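Local coordinates for protein lysyl oxidase (Pichia pastoris, PDB 1RKY) that probably oxidises primary amines, including peptidyl lysine side chains, to aldehydes, using a copper ion and a topaquinone cofactor in each subunit, at residues 144-149 with 223-228; 511-516 with 529-534. All blocks are in the same frame, centred on the assembly; numbering follows the deposited sequence. Where two conformers were deposited one is given.

Contact 1: residues 144-149 with 223-228. With NAG (2-acetamido-2-deoxy-beta-D-glucopyranose), chain D; XE (xenon), chain U.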
ATOM      1  N   SER A 144      29.478 -32.640 -11.046  1.00 29.67           N
ATOM      2  CA  SER A 144      30.371 -33.667 -11.618  1.00 35.00           C
ATOM      3  C   SER A 144      29.601 -34.859 -12.159  1.00 34.37           C
ATOM      4  O   SER A 144      29.928 -35.363 -13.230  1.00 31.50           O
ATOM      5  CB  SER A 144      31.371 -34.160 -10.568  0.60 37.30           C
ATOM      6  OG  SER A 144      32.206 -35.185 -11.094  0.60 39.59           O
ATOM      7  N   PHE A 145      28.590 -35.317 -11.425  1.00 31.15           N
ATOM      8  CA  PHE A 145      27.770 -36.430 -11.852  1.00 31.43           C
ATOM      9  C   PHE A 145      27.002 -36.086 -13.142  1.00 37.00           C
ATOM     10  O   PHE A 145      26.918 -36.890 -14.068  1.00 32.14           O
ATOM     11  CB  PHE A 145      26.818 -36.892 -10.737  1.00 32.78           C
ATOM     12  CG  PHE A 145      25.715 -37.771 -11.222  1.00 36.26           C
ATOM     13  CD1 PHE A 145      25.907 -39.144 -11.355  1.00 37.91           C
ATOM     14  CD2 PHE A 145      24.487 -37.235 -11.574  1.00 41.06           C
ATOM     15  CE1 PHE A 145      24.882 -39.960 -11.823  1.00 39.80           C
ATOM     16  CE2 PHE A 145      23.465 -38.051 -12.038  1.00 42.15           C
ATOM     17  CZ  PHE A 145      23.665 -39.411 -12.161  1.00 42.87           C
ATOM     18  N   LEU A 146      26.442 -34.889 -13.211  1.00 32.55           N
ATOM     19  CA  LEU A 146      25.715 -34.484 -14.397  1.00 31.08           C
ATOM     20  C   LEU A 146      26.624 -34.378 -15.592  1.00 27.67           C
ATOM     21  O   LEU A 146      26.246 -34.800 -16.686  1.00 35.69           O
ATOM     22  CB  LEU A 146      24.989 -33.149 -14.178  1.00 31.63           C
ATOM     23  CG  LEU A 146      23.779 -33.227 -13.244  1.00 33.98           C
ATOM     24  CD1 LEU A 146      23.090 -31.855 -13.253  1.00 39.54           C
ATOM     25  CD2 LEU A 146      22.804 -34.340 -13.586  1.00 35.29           C
ATOM     26  N   ASN A 147      27.800 -33.812 -15.409  1.00 30.80           N
ATOM     27  CA  ASN A 147      28.746 -33.673 -16.525  1.00 30.60           C
ATOM     28  C   ASN A 147      29.165 -35.039 -17.080  1.00 33.25           C
ATOM     29  O   ASN A 147      29.299 -35.213 -18.295  1.00 36.98           O
ATOM     30  CB  ASN A 147      29.975 -32.911 -16.088  1.00 37.77           C
ATOM     31  CG  ASN A 147      30.932 -32.675 -17.224  1.00 44.78           C
ATOM     32  OD1 ASN A 147      30.607 -31.992 -18.187  1.00 39.07           O
ATOM     33  ND2 ASN A 147      32.114 -33.257 -17.128  1.00 41.38           N
ATOM     34  N   LYS A 148      29.379 -35.983 -16.177  1.00 36.20           N
ATOM     35  CA  LYS A 148      29.737 -37.362 -16.527  1.00 37.84           C
ATOM     36  C   LYS A 148      28.686 -37.992 -17.431  1.00 44.88           C
ATOM     37  O   LYS A 148      29.015 -38.711 -18.373  1.00 38.57           O
ATOM     38  CB  LYS A 148      29.893 -38.178 -15.244  1.00 41.47           C
ATOM     39  CG  LYS A 148      30.426 -39.603 -15.398  1.00 41.45           C
ATOM     40  CD  LYS A 148      30.722 -40.193 -14.018  1.00 63.40           C
ATOM     41  CE  LYS A 148      31.225 -41.632 -14.077  1.00 75.24           C
ATOM     42  NZ  LYS A 148      32.224 -41.897 -12.993  1.00 65.47           N
ATOM     43  N   ASN A 149      27.417 -37.712 -17.158  1.00 35.78           N
ATOM     44  CA  ASN A 149      26.324 -38.318 -17.904  1.00 31.52           C
ATOM     45  C   ASN A 149      25.911 -37.553 -19.175  1.00 38.59           C
ATOM     46  O   ASN A 149      25.557 -38.169 -20.193  1.00 37.55           O
ATOM     47  CB  ASN A 149      25.108 -38.538 -16.984  1.00 39.77           C
ATOM     48  CG  ASN A 149      25.255 -39.775 -16.135  1.00 50.57           C
ATOM     49  OD1 ASN A 149      24.839 -40.856 -16.534  1.00 53.34           O
ATOM     50  ND2 ASN A 149      25.879 -39.633 -14.968  1.00 41.79           N
ATOM     51  N   TRP A 223      25.270 -43.565  -8.080  1.00 33.00           N
ATOM     52  CA  TRP A 223      24.257 -42.626  -8.616  1.00 33.65           C
ATOM     53  C   TRP A 223      23.962 -42.937 -10.088  1.00 43.12           C
ATOM     54  O   TRP A 223      24.849 -43.312 -10.845  1.00 34.99           O
ATOM     55  CB  TRP A 223      24.772 -41.205  -8.493  1.00 33.10           C
ATOM     56  CG  TRP A 223      24.867 -40.743  -7.074  1.00 30.34           C
ATOM     57  CD1 TRP A 223      24.649 -41.474  -5.943  1.00 34.75           C
ATOM     58  CD2 TRP A 223      25.144 -39.406  -6.636  1.00 31.34           C
ATOM     59  NE1 TRP A 223      24.811 -40.687  -4.831  1.00 27.87           N
ATOM     60  CE2 TRP A 223      25.102 -39.409  -5.226  1.00 30.33           C
ATOM     61  CE3 TRP A 223      25.429 -38.210  -7.292  1.00 33.53           C
ATOM     62  CZ2 TRP A 223      25.353 -38.265  -4.463  1.00 29.89           C
ATOM     63  CZ3 TRP A 223      25.691 -37.075  -6.534  1.00 29.99           C
ATOM     64  CH2 TRP A 223      25.637 -37.117  -5.136  1.00 30.39           C
ATOM     65  N   LYS A 224      22.714 -42.781 -10.496  1.00 32.43           N
ATOM     66  CA  LYS A 224      22.295 -43.201 -11.836  1.00 37.86           C
ATOM     67  C   LYS A 224      21.292 -42.223 -12.449  1.00 33.60           C
ATOM     68  O   LYS A 224      20.325 -41.856 -11.786  1.00 38.95           O
ATOM     69  CB  LYS A 224      21.613 -44.576 -11.745  1.00 39.14           C
ATOM     70  CG  LYS A 224      22.550 -45.777 -11.902  1.00 64.91           C
ATOM     71  CD  LYS A 224      21.823 -47.083 -11.549  1.00 56.42           C
ATOM     72  CE  LYS A 224      22.688 -48.341 -11.763  1.00 53.17           C
ATOM     73  NZ  LYS A 224      21.859 -49.613 -11.833  1.00 60.54           N
ATOM     74  N   MET A 225      21.487 -41.858 -13.707  1.00 33.10           N
ATOM     75  CA  MET A 225      20.433 -41.161 -14.466  1.00 30.87           C
ATOM     76  C   MET A 225      19.233 -42.080 -14.712  1.00 40.96           C
ATOM     77  O   MET A 225      19.388 -43.186 -15.203  1.00 39.20           O
ATOM     78  CB  MET A 225      20.987 -40.603 -15.772  1.00 30.42           C
ATOM     79  CG  MET A 225      20.127 -39.545 -16.411  1.00 42.02           C
ATOM     80  SD  MET A 225      20.200 -37.977 -15.487  1.00 40.64           S
ATOM     81  CE  MET A 225      21.755 -37.395 -15.849  1.00 35.76           C
ATOM     82  N   LEU A 226      18.045 -41.637 -14.323  1.00 30.31           N
ATOM     83  CA  LEU A 226      16.835 -42.433 -14.419  1.00 27.82           C
ATOM     84  C   LEU A 226      16.040 -42.161 -15.680  1.00 42.61           C
ATOM     85  O   LEU A 226      15.514 -43.085 -16.281  1.00 33.13           O
ATOM     86  CB  LEU A 226      15.908 -42.194 -13.233  1.00 36.31           C
ATOM     87  CG  LEU A 226      16.455 -42.578 -11.871  1.00 35.06           C
ATOM     88  CD1 LEU A 226      15.518 -42.083 -10.802  1.00 38.06           C
ATOM     89  CD2 LEU A 226      16.643 -44.082 -11.790  1.00 32.53           C
ATOM     90  N   GLU A 227      15.912 -40.889 -16.044  1.00 36.13           N
ATOM     91  CA  GLU A 227      15.052 -40.480 -17.151  1.00 31.09           C
ATOM     92  C   GLU A 227      15.590 -39.269 -17.872  1.00 30.74           C
ATOM     93  O   GLU A 227      16.255 -38.406 -17.282  1.00 32.11           O
ATOM     94  CB  GLU A 227      13.638 -40.142 -16.657  1.00 35.22           C
ATOM     95  CG  GLU A 227      12.954 -41.234 -15.889  1.00 33.00           C
ATOM     96  CD  GLU A 227      11.627 -40.810 -15.303  1.00 43.03           C
ATOM     97  OE1 GLU A 227      10.815 -41.699 -14.952  1.00 36.18           O
ATOM     98  OE2 GLU A 227      11.386 -39.590 -15.182  1.00 41.35           O
ATOM     99  N   TYR A 228      15.296 -39.215 -19.165  1.00 30.30           N
ATOM    100  CA  TYR A 228      15.357 -37.993 -19.949  1.00 37.46           C
ATOM    101  C   TYR A 228      13.936 -37.700 -20.347  1.00 34.57           C
ATOM    102  O   TYR A 228      13.195 -38.613 -20.715  1.00 32.57           O
ATOM    103  CB  TYR A 228      16.247 -38.160 -21.172  1.00 35.31           C
ATOM    104  CG  TYR A 228      17.700 -38.337 -20.794  1.00 42.11           C
ATOM    105  CD1 TYR A 228      18.391 -39.514 -21.074  1.00 40.24           C
ATOM    106  CD2 TYR A 228      18.378 -37.326 -20.138  1.00 30.82           C
ATOM    107  CE1 TYR A 228      19.715 -39.664 -20.693  1.00 42.73           C
ATOM    108  CE2 TYR A 228      19.694 -37.464 -19.757  1.00 40.31           C
ATOM    109  CZ  TYR A 228      20.359 -38.630 -20.032  1.00 40.39           C
ATOM    110  OH  TYR A 228      21.673 -38.722 -19.640  1.00 36.61           O
TER
HETATM  111  C1  NAG D1191      32.926 -32.483 -22.633  1.00 51.98           C
HETATM  112  C2  NAG D1191      34.068 -31.877 -21.819  1.00 39.45           C
HETATM  113  C3  NAG D1191      35.112 -31.208 -22.712  1.00 57.93           C
HETATM  114  C4  NAG D1191      35.551 -32.163 -23.823  1.00 71.40           C
HETATM  115  C5  NAG D1191      34.359 -32.831 -24.519  1.00 61.62           C
HETATM  116  C6  NAG D1191      34.886 -33.910 -25.467  1.00 62.25           C
HETATM  117  C7  NAG D1191      33.689 -31.093 -19.503  1.00 43.45           C
HETATM  118  C8  NAG D1191      33.346 -29.919 -18.623  1.00 53.08           C
HETATM  119  N2  NAG D1191      33.593 -30.912 -20.831  1.00 49.26           N
HETATM  120  O3  NAG D1191      36.230 -30.801 -21.937  1.00 57.02           O
HETATM  121  O4  NAG D1191      36.323 -31.473 -24.790  1.00 75.93           O
HETATM  122  O5  NAG D1191      33.441 -33.395 -23.591  1.00 53.15           O
HETATM  123  O6  NAG D1191      33.883 -34.837 -25.820  1.00 69.45           O
HETATM  124  O7  NAG D1191      34.026 -32.151 -18.969  1.00 53.25           O
HETATM  125 XE    XE U 902      18.347 -42.153 -18.528  0.72 41.12          XE
HETATM  126  O   HOH W   1      23.747 -42.994 -15.063  1.00 36.15           O
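Phe-145 of helix 136-150 packs its ring against Trp-223 and Met-225, where strand 224-230 begins. This is helix-on-sheet packing in a small N-terminal alpha/beta domain of the copper amine oxidase. The helix crosses the strand at -68°, with the two segment axes 9.6 Å apart. The two aromatic rings make an edge-to-face pair. The edge of the Trp-223 indole points at the face of the Phe-145 ring, and the planes stand at 75°. The indole edge leads with CE3, 4.0 Å from Phe-145 CG. The Phe-145 side chain leaves the helix with CG anti to the backbone N (chi1 165°), which sends the ring edge-on toward the start of the strand. There Phe-145 CZ meets Met-225 N in the ring plane, at 3.6 Å. The indole nitrogen turns elsewhere: Trp-223 NE1 bonds to Gly-217 O.

Met-225 is bent at chi2 and chi3. The bends bring its methyl CE back to the helix, 3.9 Å from Leu-146 CD2 and 3.7 Å from Asn-149 CB. The Met-225 and Asn-149 side chains run past each other in opposite directions. Phe-213 and Phe-211 of strand 209-214 continue this apolar layer.

The Asn-149 amide works at both ends. ND2 lies over the face of the Phe-145 ring turned away from Trp-223, toward the rim, and gives a nearly straight bond of 3.1 Å to Phe-145 O. That oxygen also accepts from Asn-149 N, on the opposite face of its carbonyl plane. Leu-226 and Glu-227 form a classic beta bulge opposite Lys-212. Beside it sits a xenon atom, 3.6 Å from Tyr-228 CE1. No direct hydrogen bond joins helix to strand; one water does so, donating to Asn-149 OD1 and accepting from Met-225 N at 2.9 Å.

Contact 2: residues 511-516 with 529-534; sequences VMKDVD and TKQIAR
Val-515 O accepts from Thr-529 N at 2.8 Å. The bond belongs to an antiparallel beta hairpin, strands 504-518 and 526-537, in the enzyme domain. Val-515 N returns a bond to Thr-529 O. Lys-513 with Gln-531 and Val-511 with Ala-533 are the other hydrogen-bonded pairs. The segments run at 134°, so the ladder is clearly twisted.

Val-515 and Gln-531 carry the side-chain contact on the face they share with Thr-529. In one of the two deposited conformers of Val-515, CG1 is anti to the carbonyl carbon (chi1 -69°), and CG2 falls between that carbon and the backbone N. CG2 then meets the extended Gln-531 chain at about a right angle, 3.5 Å from Gln-531 CG. Gln-531 NE2 donates to Tyr-475 OH of the second subunit. A leucine in place of Gln-531 would probably leave that hydroxyl without its amide partner. Thr-529 OG1 bonds to Gln-352 OE1 and Lys-530 NZ to the backbone O of Glu-343, both of the second subunit, so this arm joins the dimer. On the other face, Met-512 CG lies 4.3 Å from Ile-532 CG2.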
ATOM      1  N   VAL A 511     -14.629  -7.368  15.523  1.00 23.38           N
ATOM      2  CA  VAL A 511     -15.355  -7.870  14.375  1.00 21.33           C
ATOM      3  C   VAL A 511     -16.390  -6.840  13.992  1.00 28.02           C
ATOM      4  O   VAL A 511     -17.044  -6.272  14.864  1.00 26.34           O
ATOM      5  CB  VAL A 511     -16.028  -9.217  14.722  1.00 26.66           C
ATOM      6  CG1 VAL A 511     -16.872  -9.741  13.589  1.00 33.58           C
ATOM      7  CG2 VAL A 511     -14.955 -10.259  15.077  1.00 34.05           C
ATOM      8  N   MET A 512     -16.525  -6.585  12.697  1.00 22.08           N
ATOM      9  CA  MET A 512     -17.480  -5.605  12.192  1.00 20.77           C
ATOM     10  C   MET A 512     -18.552  -6.320  11.427  1.00 26.10           C
ATOM     11  O   MET A 512     -18.241  -7.153  10.591  1.00 24.93           O
ATOM     12  CB  MET A 512     -16.770  -4.612  11.252  1.00 22.26           C
ATOM     13  CG  MET A 512     -15.619  -3.896  11.914  1.00 23.04           C
ATOM     14  SD  MET A 512     -14.650  -3.038  10.661  1.00 27.68           S
ATOM     15  CE  MET A 512     -13.491  -2.235  11.669  1.00 32.33           C
ATOM     16  N   LYS A 513     -19.818  -6.004  11.697  1.00 23.14           N
ATOM     17  CA  LYS A 513     -20.923  -6.662  11.004  1.00 24.73           C
ATOM     18  C   LYS A 513     -22.102  -5.739  10.793  1.00 23.25           C
ATOM     19  O   LYS A 513     -22.317  -4.831  11.583  1.00 24.85           O
ATOM     20  CB  LYS A 513     -21.421  -7.885  11.786  1.00 29.63           C
ATOM     21  CG  LYS A 513     -21.803  -7.618  13.220  1.00 55.43           C
ATOM     22  CD  LYS A 513     -22.454  -8.853  13.869  1.00 62.95           C
ATOM     23  CE  LYS A 513     -22.954  -8.582  15.304  1.00 68.16           C
ATOM     24  NZ  LYS A 513     -24.119  -9.452  15.694  1.00 66.89           N
ATOM     25  N   ASP A 514     -22.891  -6.003   9.759  1.00 25.20           N
ATOM     26  CA  ASP A 514     -24.191  -5.330   9.666  1.00 28.08           C
ATOM     27  C   ASP A 514     -25.226  -6.122  10.500  1.00 27.61           C
ATOM     28  O   ASP A 514     -25.205  -7.356  10.551  1.00 25.94           O
ATOM     29  CB  ASP A 514     -24.661  -5.101   8.231  1.00 29.12           C
ATOM     30  CG  ASP A 514     -25.219  -6.329   7.591  1.00 41.17           C
ATOM     31  OD1 ASP A 514     -26.466  -6.486   7.592  1.00 40.94           O
ATOM     32  OD2 ASP A 514     -24.484  -7.175   7.051  1.00 40.55           O
ATOM     33  N   VAL A 515     -26.122  -5.380  11.129  1.00 24.32           N
ATOM     34  CA  VAL A 515     -27.086  -5.945  12.090  1.00 25.07           C
ATOM     35  C   VAL A 515     -28.376  -5.164  11.979  1.00 29.39           C
ATOM     36  O   VAL A 515     -28.351  -3.970  11.747  1.00 31.27           O
ATOM     37  CB  VAL A 515     -26.571  -5.889  13.531  0.40 30.28           C
ATOM     38  CG1 VAL A 515     -25.403  -6.861  13.732  0.40 29.04           C
ATOM     39  CG2 VAL A 515     -26.173  -4.487  13.916  0.40 48.29           C
ATOM     40  N   ASP A 516     -29.500  -5.843  12.192  1.00 29.53           N
ATOM     41  CA  ASP A 516     -30.796  -5.163  12.276  1.00 26.98           C
ATOM     42  C   ASP A 516     -31.120  -4.916  13.734  1.00 31.84           C
ATOM     43  O   ASP A 516     -31.028  -5.824  14.561  1.00 34.48           O
ATOM     44  CB  ASP A 516     -31.889  -6.049  11.656  1.00 26.70           C
ATOM     45  CG  ASP A 516     -31.804  -6.166  10.154  1.00 43.69           C
ATOM     46  OD1 ASP A 516     -31.096  -5.374   9.486  1.00 37.13           O
ATOM     47  OD2 ASP A 516     -32.454  -7.047   9.542  1.00 45.72           O
ATOM     48  N   THR A 529     -27.992  -1.466  10.482  1.00 25.98           N
ATOM     49  CA  THR A 529     -26.858  -0.658  10.831  1.00 26.54           C
ATOM     50  C   THR A 529     -25.624  -1.549  10.966  1.00 20.74           C
ATOM     51  O   THR A 529     -25.597  -2.628  10.429  1.00 24.61           O
ATOM     52  CB  THR A 529     -27.168   0.148  12.080  1.00 30.77           C
ATOM     53  OG1 THR A 529     -26.104   1.074  12.328  1.00 32.20           O
ATOM     54  CG2 THR A 529     -27.280  -0.716  13.332  1.00 26.24           C
ATOM     55  N   LYS A 530     -24.578  -1.026  11.577  1.00 24.37           N
ATOM     56  CA  LYS A 530     -23.363  -1.818  11.773  1.00 23.51           C
ATOM     57  C   LYS A 530     -22.854  -1.676  13.186  1.00 25.89           C
ATOM     58  O   LYS A 530     -23.012  -0.629  13.782  1.00 25.70           O
ATOM     59  CB  LYS A 530     -22.290  -1.401  10.746  1.00 26.71           C
ATOM     60  CG  LYS A 530     -21.923   0.049  10.756  1.00 25.06           C
ATOM     61  CD  LYS A 530     -20.863   0.342   9.651  1.00 27.69           C
ATOM     62  CE  LYS A 530     -20.700   1.812   9.433  1.00 27.52           C
ATOM     63  NZ  LYS A 530     -21.863   2.371   8.676  1.00 26.51           N
ATOM     64  N   GLN A 531     -22.229  -2.737  13.675  1.00 25.05           N
ATOM     65  CA  GLN A 531     -21.689  -2.802  14.999  1.00 23.73           C
ATOM     66  C   GLN A 531     -20.324  -3.425  15.020  1.00 24.64           C
ATOM     67  O   GLN A 531     -19.929  -4.126  14.101  1.00 25.89           O
ATOM     68  CB  GLN A 531     -22.612  -3.646  15.881  1.00 24.49           C
ATOM     69  CG  GLN A 531     -23.948  -3.002  16.130  1.00 26.93           C
ATOM     70  CD  GLN A 531     -24.818  -3.856  17.059  1.00 31.25           C
ATOM     71  OE1 GLN A 531     -24.430  -4.952  17.431  1.00 27.85           O
ATOM     72  NE2 GLN A 531     -25.990  -3.364  17.394  1.00 29.23           N
ATOM     73  N   ILE A 532     -19.597  -3.127  16.081  1.00 23.14           N
ATOM     74  CA  ILE A 532     -18.406  -3.862  16.456  1.00 21.36           C
ATOM     75  C   ILE A 532     -18.667  -4.811  17.616  1.00 26.66           C
ATOM     76  O   ILE A 532     -19.574  -4.586  18.409  1.00 25.83           O
ATOM     77  CB  ILE A 532     -17.267  -2.892  16.850  1.00 26.95           C
ATOM     78  CG1 ILE A 532     -17.691  -1.918  17.967  1.00 27.13           C
ATOM     79  CG2 ILE A 532     -16.768  -2.138  15.623  1.00 29.24           C
ATOM     80  CD1 ILE A 532     -16.523  -1.318  18.747  1.00 26.72           C
ATOM     81  N   ALA A 533     -17.858  -5.874  17.688  1.00 22.90           N
ATOM     82  CA  ALA A 533     -17.851  -6.841  18.794  1.00 28.44           C
ATOM     83  C   ALA A 533     -16.397  -7.229  19.029  1.00 25.73           C
ATOM     84  O   ALA A 533     -15.743  -7.689  18.095  1.00 27.17           O
ATOM     85  CB  ALA A 533     -18.654  -8.084  18.437  1.00 30.53           C
ATOM     86  N   ARG A 534     -15.915  -7.070  20.253  1.00 26.65           N
ATOM     87  CA  ARG A 534     -14.576  -7.515  20.622  1.00 24.55           C
ATOM     88  C   ARG A 534     -14.587  -8.994  20.961  1.00 32.65           C
ATOM     89  O   ARG A 534     -15.350  -9.461  21.834  1.00 28.28           O
ATOM     90  CB  ARG A 534     -14.040  -6.701  21.804  1.00 28.13           C
ATOM     91  CG  ARG A 534     -12.737  -7.212  22.394  1.00 29.91           C
ATOM     92  CD  ARG A 534     -12.143  -6.229  23.365  1.00 28.59           C
ATOM     93  NE  ARG A 534     -10.984  -6.729  24.102  1.00 28.74           N
ATOM     94  CZ  ARG A 534     -11.041  -7.546  25.157  1.00 32.82           C
ATOM     95  NH1 ARG A 534     -12.190  -8.027  25.585  1.00 35.60           N
ATOM     96  NH2 ARG A 534      -9.927  -7.911  25.775  1.00 31.70           N
TER

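Overall arrangement
Contact 1 and contact 2 lie on opposite sides of the chain's centre, with centres about 63 Å apart, and share no element. Both are partly buried and away from the annotated sites. Contact 1 joins a helix to a strand 74 residues later, within one subunit. Aromatic and apolar side chains do most of the work there, and a water supplies the polar link. Contact 2 joins neighbouring strands of one hairpin. Its backbones hold each other through a regular hydrogen-bond ladder, and side chains add less. Several of its polar side-chain ends reach the second subunit, whereas contact 1 packs against its own sheet.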